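Local atomic coordinates of selenium-binding protein (Sulfolobus tokodaii, PDB entry 2ECE), a protein that is of unknown function but may bind selenium, and folds as a beta-propeller. Residues Ile111-Lys114 / Glu119-Ile122; Asp43-Val48 / Leu98-Leu103. One frame throughout, in Å; residues are numbered along the deposited sequence.

Overall arrangement
Both contacts involve the propeller blade formed by strands 77-78, 97-101, 108-112 and 121-126. Contact 1 lies within it, pairing its third and fourth strands; contact 2 joins it to strand 44-49 of the preceding blade. Their centres are about 11 Å apart, and contact 1 is the more peripheral, its centre about 22 Å from that of the chain against about 13 Å for contact 2. Backbone pairing connects them, I111 O lying 2.7 Å from L98 N, a probable hydrogen bond. Apolar packing continues from one to the other: I111 CD1 is 3.8 Å from V100 CG2, and P120 CD is 3.6 Å from V47 CG2.

Contact 1 of 2, residues Ile111-Lys114 / Glu119-Ile122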
ATOM      1  N   ILE A 111      13.416  11.797   4.677  1.00 21.39           N
ATOM      2  CA  ILE A 111      12.806  13.100   4.915  1.00 21.10           C
ATOM      3  C   ILE A 111      12.449  13.329   6.383  1.00 21.48           C
ATOM      4  O   ILE A 111      11.610  12.631   6.953  1.00 20.55           O
ATOM      5  CB  ILE A 111      11.559  13.262   4.010  1.00 20.49           C
ATOM      6  CG1 ILE A 111      11.975  13.063   2.550  1.00 19.64           C
ATOM      7  CG2 ILE A 111      10.933  14.643   4.194  1.00 22.89           C
ATOM      8  CD1 ILE A 111      10.828  13.040   1.564  1.00 19.18           C
ATOM      9  N   ASP A 112      13.099  14.325   6.979  1.00 20.54           N
ATOM     10  CA  ASP A 112      12.920  14.680   8.384  1.00 22.37           C
ATOM     11  C   ASP A 112      11.642  15.492   8.611  1.00 22.12           C
ATOM     12  O   ASP A 112      11.429  16.514   7.963  1.00 24.42           O
ATOM     13  CB  ASP A 112      14.135  15.494   8.845  1.00 22.80           C
ATOM     14  CG  ASP A 112      14.257  15.577  10.358  1.00 25.37           C
ATOM     15  OD1 ASP A 112      13.310  15.178  11.069  1.00 25.43           O
ATOM     16  OD2 ASP A 112      15.309  16.052  10.838  1.00 24.01           O
ATOM     17  N   THR A 113      10.798  15.042   9.534  1.00 21.45           N
ATOM     18  CA  THR A 113       9.558  15.752   9.833  1.00 20.88           C
ATOM     19  C   THR A 113       9.673  16.643  11.075  1.00 23.02           C
ATOM     20  O   THR A 113       8.680  17.229  11.522  1.00 22.60           O
ATOM     21  CB  THR A 113       8.388  14.778  10.050  1.00 20.25           C
ATOM     22  OG1 THR A 113       8.683  13.905  11.147  1.00 20.19           O
ATOM     23  CG2 THR A 113       8.137  13.962   8.791  1.00 20.99           C
ATOM     24  N   LYS A 114      10.879  16.739  11.634  1.00 23.13           N
ATOM     25  CA  LYS A 114      11.108  17.573  12.808  1.00 25.36           C
ATOM     26  C   LYS A 114      12.106  18.682  12.471  1.00 26.19           C
ATOM     27  O   LYS A 114      12.976  18.504  11.617  1.00 24.44           O
ATOM     28  CB  LYS A 114      11.637  16.726  13.979  1.00 27.04           C
ATOM     29  CG  LYS A 114      10.625  15.704  14.503  1.00 29.55           C
ATOM     30  CD  LYS A 114      11.137  14.964  15.730  1.00 33.09           C
ATOM     31  CE  LYS A 114      10.186  13.834  16.142  1.00 35.41           C
ATOM     32  NZ  LYS A 114       8.815  14.322  16.470  1.00 35.76           N
ATOM     33  N   GLU A 119       6.461  21.179   7.534  1.00 22.30           N
ATOM     34  CA  GLU A 119       7.465  21.462   6.514  1.00 25.39           C
ATOM     35  C   GLU A 119       8.639  20.503   6.622  1.00 23.75           C
ATOM     36  O   GLU A 119       9.717  20.876   7.089  1.00 24.96           O
ATOM     37  CB  GLU A 119       7.980  22.902   6.626  1.00 27.29           C
ATOM     38  CG  GLU A 119       8.805  23.315   5.415  1.00 34.31           C
ATOM     39  CD  GLU A 119       9.163  24.790   5.403  1.00 37.31           C
ATOM     40  OE1 GLU A 119       8.440  25.589   6.037  1.00 39.83           O
ATOM     41  OE2 GLU A 119      10.159  25.150   4.738  1.00 40.27           O
ATOM     42  N   PRO A 120       8.441  19.249   6.188  1.00 24.33           N
ATOM     43  CA  PRO A 120       9.499  18.234   6.242  1.00 23.75           C
ATOM     44  C   PRO A 120      10.609  18.620   5.270  1.00 25.26           C
ATOM     45  O   PRO A 120      10.353  19.324   4.295  1.00 23.88           O
ATOM     46  CB  PRO A 120       8.781  16.955   5.799  1.00 22.93           C
ATOM     47  CG  PRO A 120       7.306  17.262   6.035  1.00 23.76           C
ATOM     48  CD  PRO A 120       7.207  18.688   5.614  1.00 21.32           C
ATOM     49  N   LYS A 121      11.829  18.163   5.533  1.00 25.35           N
ATOM     50  CA  LYS A 121      12.958  18.468   4.657  1.00 27.32           C
ATOM     51  C   LYS A 121      13.776  17.220   4.351  1.00 25.96           C
ATOM     52  O   LYS A 121      13.991  16.388   5.227  1.00 23.77           O
ATOM     53  CB  LYS A 121      13.871  19.515   5.310  1.00 29.33           C
ATOM     54  CG  LYS A 121      13.288  20.927   5.379  1.00 33.59           C
ATOM     55  CD  LYS A 121      14.234  21.866   6.119  1.00 34.37           C
ATOM     56  CE  LYS A 121      13.741  23.309   6.125  1.00 35.87           C
ATOM     57  NZ  LYS A 121      13.802  23.951   4.780  1.00 36.15           N
ATOM     58  N   ILE A 122      14.223  17.091   3.104  1.00 25.32           N
ATOM     59  CA  ILE A 122      15.047  15.956   2.707  1.00 23.85           C
ATOM     60  C   ILE A 122      16.402  16.175   3.364  1.00 24.08           C
ATOM     61  O   ILE A 122      17.037  17.203   3.135  1.00 25.12           O
ATOM     62  CB  ILE A 122      15.271  15.916   1.182  1.00 23.59           C
ATOM     63  CG1 ILE A 122      13.933  15.803   0.451  1.00 22.46           C
ATOM     64  CG2 ILE A 122      16.196  14.752   0.826  1.00 21.30           C
ATOM     65  CD1 ILE A 122      14.065  15.957  -1.057  1.00 23.28           C
TER
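D112 and K121 form a hydrogen-bonded antiparallel pair. D112 N donates to K121 O at 2.8 Å from 27° outside the carbonyl plane, while K121 N returns a bond in plane to D112 O at 3.0 Å. A CA-H...O contact adds to this, P120 CA lying 3.1 Å from D112 O.

The I111 and I122 side chains share the face of the sheet away from those of D112 and K121. Chi1 of -56° places CG1 of I111 beside the backbone N and CG2 anti to it; the CG2 methyl meets P120 CB at 3.5 Å, and the CG1 methylenes of I111 and I122, a non-hydrogen-bonded pair, lie 4.0 Å apart. V64 of strand 60-65 touches both isoleucines, placing them at the interface with the preceding blade.

At the end of strand 108-112, D112 OD1 accepts from K114 N at 2.9 Å, met from above the carboxylate plane, and forms a salt bridge with R96, just before the neighbouring strand 97-101. Within the other segment, K121 NZ and E119 OE2 make a long salt bridge of 3.8 Å.

This is a beta hairpin of the third and fourth strands of a propeller blade, with an Asx turn after the third.

Contact 2 of 2, residues Asp43-Val48 / Leu98-Leu103; sequences DFIAVV and LIVPGL
I45 sets CG1 anti to its carbonyl carbon (chi1 -75°) and then bends CD1 aside (chi2 -71°), while V100 holds CG1 anti to its backbone N (chi1 -175°), which leaves CG2 beside that N; the two side chains then reach toward each other tip to tip. I45 CD1 comes to 4.0 Å from V100 CG2 and 4.2 Å from V100 CG1, resting against both methyls of the valine. Behind it, I45 CG1 is also 4.2 Å from V100 CG2. The second branch of the isoleucine turns to a different partner: I45 CG2 lies 4.3 Å from L98 CD1, at the end of an extended leucine side chain. I45 therefore divides its two branches between two residues of strand 97-101 whose side chains emerge on the same face.

This is face-to-face packing of neighbouring blades in a beta-propeller. The strands belong to separate four-stranded sheets, and the closest CA pair, I45 and V100, is 8.7 Å apart, so side chains alone bridge the gap and no hydrogen bond crosses it. The interface is small, about 106 Å² summed over both sides, yet all three residues are buried and their side chains are apolar, and dispersion and exclusion of water account for the contact.

Strand 97-101 is packed on both faces: I99 and P101 touch V143 of strand 140-145, in the following blade, while L98 and V100 meet I45. In its own blade, I45 pairs through its backbone with V64 of strand 60-65, and its side chain also packs on V64 and on I111. V100 extends the apolar layer to L73, in the loop between strands 60-65 and 77-78 that leads from one blade to the next.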
ATOM      1  N   ASP A  43       8.737  14.179  -8.800  1.00 22.51           N
ATOM      2  CA  ASP A  43       7.640  13.704  -7.970  1.00 21.04           C
ATOM      3  C   ASP A  43       7.837  14.452  -6.650  1.00 20.46           C
ATOM      4  O   ASP A  43       8.842  15.149  -6.483  1.00 18.94           O
ATOM      5  CB  ASP A  43       7.740  12.186  -7.777  1.00 19.82           C
ATOM      6  CG  ASP A  43       7.554  11.422  -9.080  1.00 19.45           C
ATOM      7  OD1 ASP A  43       7.152  12.051 -10.085  1.00 19.60           O
ATOM      8  OD2 ASP A  43       7.791  10.195  -9.101  1.00 18.26           O
ATOM      9  N   PHE A  44       6.899  14.319  -5.719  1.00 18.96           N
ATOM     10  CA  PHE A  44       7.003  15.035  -4.453  1.00 18.98           C
ATOM     11  C   PHE A  44       6.101  14.456  -3.376  1.00 19.03           C
ATOM     12  O   PHE A  44       5.185  13.685  -3.657  1.00 19.47           O
ATOM     13  CB  PHE A  44       6.622  16.509  -4.657  1.00 18.70           C
ATOM     14  CG  PHE A  44       5.213  16.706  -5.171  1.00 19.72           C
ATOM     15  CD1 PHE A  44       4.163  16.984  -4.293  1.00 20.12           C
ATOM     16  CD2 PHE A  44       4.936  16.610  -6.538  1.00 17.77           C
ATOM     17  CE1 PHE A  44       2.859  17.169  -4.765  1.00 20.34           C
ATOM     18  CE2 PHE A  44       3.639  16.791  -7.020  1.00 20.24           C
ATOM     19  CZ  PHE A  44       2.592  17.074  -6.128  1.00 19.84           C
ATOM     20  N   ILE A  45       6.375  14.844  -2.137  1.00 20.92           N
ATOM     21  CA  ILE A  45       5.567  14.422  -1.002  1.00 21.06           C
ATOM     22  C   ILE A  45       4.726  15.639  -0.659  1.00 21.80           C
ATOM     23  O   ILE A  45       5.259  16.725  -0.417  1.00 22.33           O
ATOM     24  CB  ILE A  45       6.424  14.062   0.232  1.00 20.73           C
ATOM     25  CG1 ILE A  45       7.108  12.707   0.023  1.00 18.18           C
ATOM     26  CG2 ILE A  45       5.536  14.031   1.488  1.00 20.11           C
ATOM     27  CD1 ILE A  45       6.154  11.520   0.066  1.00 18.10           C
ATOM     28  N   ALA A  46       3.412  15.471  -0.660  1.00 21.50           N
ATOM     29  CA  ALA A  46       2.538  16.586  -0.340  1.00 21.23           C
ATOM     30  C   ALA A  46       2.131  16.513   1.118  1.00 22.40           C
ATOM     31  O   ALA A  46       1.883  15.426   1.646  1.00 21.70           O
ATOM     32  CB  ALA A  46       1.306  16.553  -1.226  1.00 22.62           C
ATOM     33  N   VAL A  47       2.084  17.672   1.770  1.00 22.78           N
ATOM     34  CA  VAL A  47       1.677  17.740   3.165  1.00 22.25           C
ATOM     35  C   VAL A  47       0.271  18.324   3.176  1.00 21.86           C
ATOM     36  O   VAL A  47       0.074  19.489   2.838  1.00 23.79           O
ATOM     37  CB  VAL A  47       2.611  18.650   3.988  1.00 21.09           C
ATOM     38  CG1 VAL A  47       2.172  18.653   5.443  1.00 20.83           C
ATOM     39  CG2 VAL A  47       4.051  18.160   3.873  1.00 19.43           C
ATOM     40  N   VAL A  48      -0.704  17.503   3.552  1.00 22.06           N
ATOM     41  CA  VAL A  48      -2.098  17.920   3.593  1.00 22.44           C
ATOM     42  C   VAL A  48      -2.605  18.119   5.021  1.00 24.11           C
ATOM     43  O   VAL A  48      -2.456  17.233   5.876  1.00 22.22           O
ATOM     44  CB  VAL A  48      -3.005  16.886   2.886  1.00 22.42           C
ATOM     45  CG1 VAL A  48      -4.460  17.309   2.985  1.00 23.48           C
ATOM     46  CG2 VAL A  48      -2.599  16.758   1.422  1.00 22.53           C
ATOM     47  N   LEU A  98      10.512  10.117   7.132  1.00 17.65           N
ATOM     48  CA  LEU A  98       9.727   9.411   6.135  1.00 19.25           C
ATOM     49  C   LEU A  98      10.801   8.795   5.242  1.00 18.62           C
ATOM     50  O   LEU A  98      11.744   9.482   4.834  1.00 18.72           O
ATOM     51  CB  LEU A  98       8.862  10.375   5.311  1.00 17.97           C
ATOM     52  CG  LEU A  98       7.705  11.083   6.027  1.00 18.77           C
ATOM     53  CD1 LEU A  98       6.996  12.016   5.038  1.00 18.97           C
ATOM     54  CD2 LEU A  98       6.726  10.049   6.579  1.00 17.27           C
ATOM     55  N   ILE A  99      10.668   7.499   4.974  1.00 17.48           N
ATOM     56  CA  ILE A  99      11.593   6.752   4.125  1.00 15.32           C
ATOM     57  C   ILE A  99      10.822   6.629   2.809  1.00 17.01           C
ATOM     58  O   ILE A  99       9.862   5.860   2.719  1.00 13.85           O
ATOM     59  CB  ILE A  99      11.858   5.350   4.724  1.00 15.52           C
ATOM     60  CG1 ILE A  99      12.286   5.486   6.187  1.00 15.90           C
ATOM     61  CG2 ILE A  99      12.941   4.627   3.942  1.00 13.98           C
ATOM     62  CD1 ILE A  99      13.563   6.276   6.381  1.00 15.34           C
ATOM     63  N   VAL A 100      11.244   7.398   1.803  1.00 16.60           N
ATOM     64  CA  VAL A 100      10.567   7.454   0.509  1.00 15.76           C
ATOM     65  C   VAL A 100      11.385   6.923  -0.662  1.00 16.38           C
ATOM     66  O   VAL A 100      12.297   7.591  -1.144  1.00 16.43           O
ATOM     67  CB  VAL A 100      10.162   8.913   0.199  1.00 17.16           C
ATOM     68  CG1 VAL A 100       9.345   8.978  -1.093  1.00 16.10           C
ATOM     69  CG2 VAL A 100       9.379   9.486   1.381  1.00 18.10           C
ATOM     70  N   PRO A 101      11.038   5.725  -1.164  1.00 16.52           N
ATOM     71  CA  PRO A 101      11.774   5.137  -2.281  1.00 15.95           C
ATOM     72  C   PRO A 101      11.155   5.401  -3.650  1.00 16.55           C
ATOM     73  O   PRO A 101       9.964   5.706  -3.765  1.00 15.41           O
ATOM     74  CB  PRO A 101      11.756   3.654  -1.937  1.00 15.29           C
ATOM     75  CG  PRO A 101      10.334   3.494  -1.444  1.00 16.57           C
ATOM     76  CD  PRO A 101      10.150   4.722  -0.542  1.00 16.15           C
ATOM     77  N   GLY A 102      11.973   5.279  -4.691  1.00 16.30           N
ATOM     78  CA  GLY A 102      11.470   5.463  -6.040  1.00 15.52           C
ATOM     79  C   GLY A 102      11.182   4.084  -6.604  1.00 16.98           C
ATOM     80  O   GLY A 102      12.095   3.251  -6.709  1.00 16.27           O
ATOM     81  N   LEU A 103       9.925   3.819  -6.955  1.00 15.97           N
ATOM     82  CA  LEU A 103       9.567   2.513  -7.503  1.00 17.79           C
ATOM     83  C   LEU A 103      10.233   2.287  -8.871  1.00 19.46           C
ATOM     84  O   LEU A 103      10.416   1.147  -9.293  1.00 20.33           O
ATOM     85  CB  LEU A 103       8.044   2.378  -7.618  1.00 16.32           C
ATOM     86  CG  LEU A 103       7.478   1.061  -8.167  1.00 16.56           C
ATOM     87  CD1 LEU A 103       7.984  -0.133  -7.368  1.00 15.70           C
ATOM     88  CD2 LEU A 103       5.957   1.126  -8.118  1.00 16.53           C
TER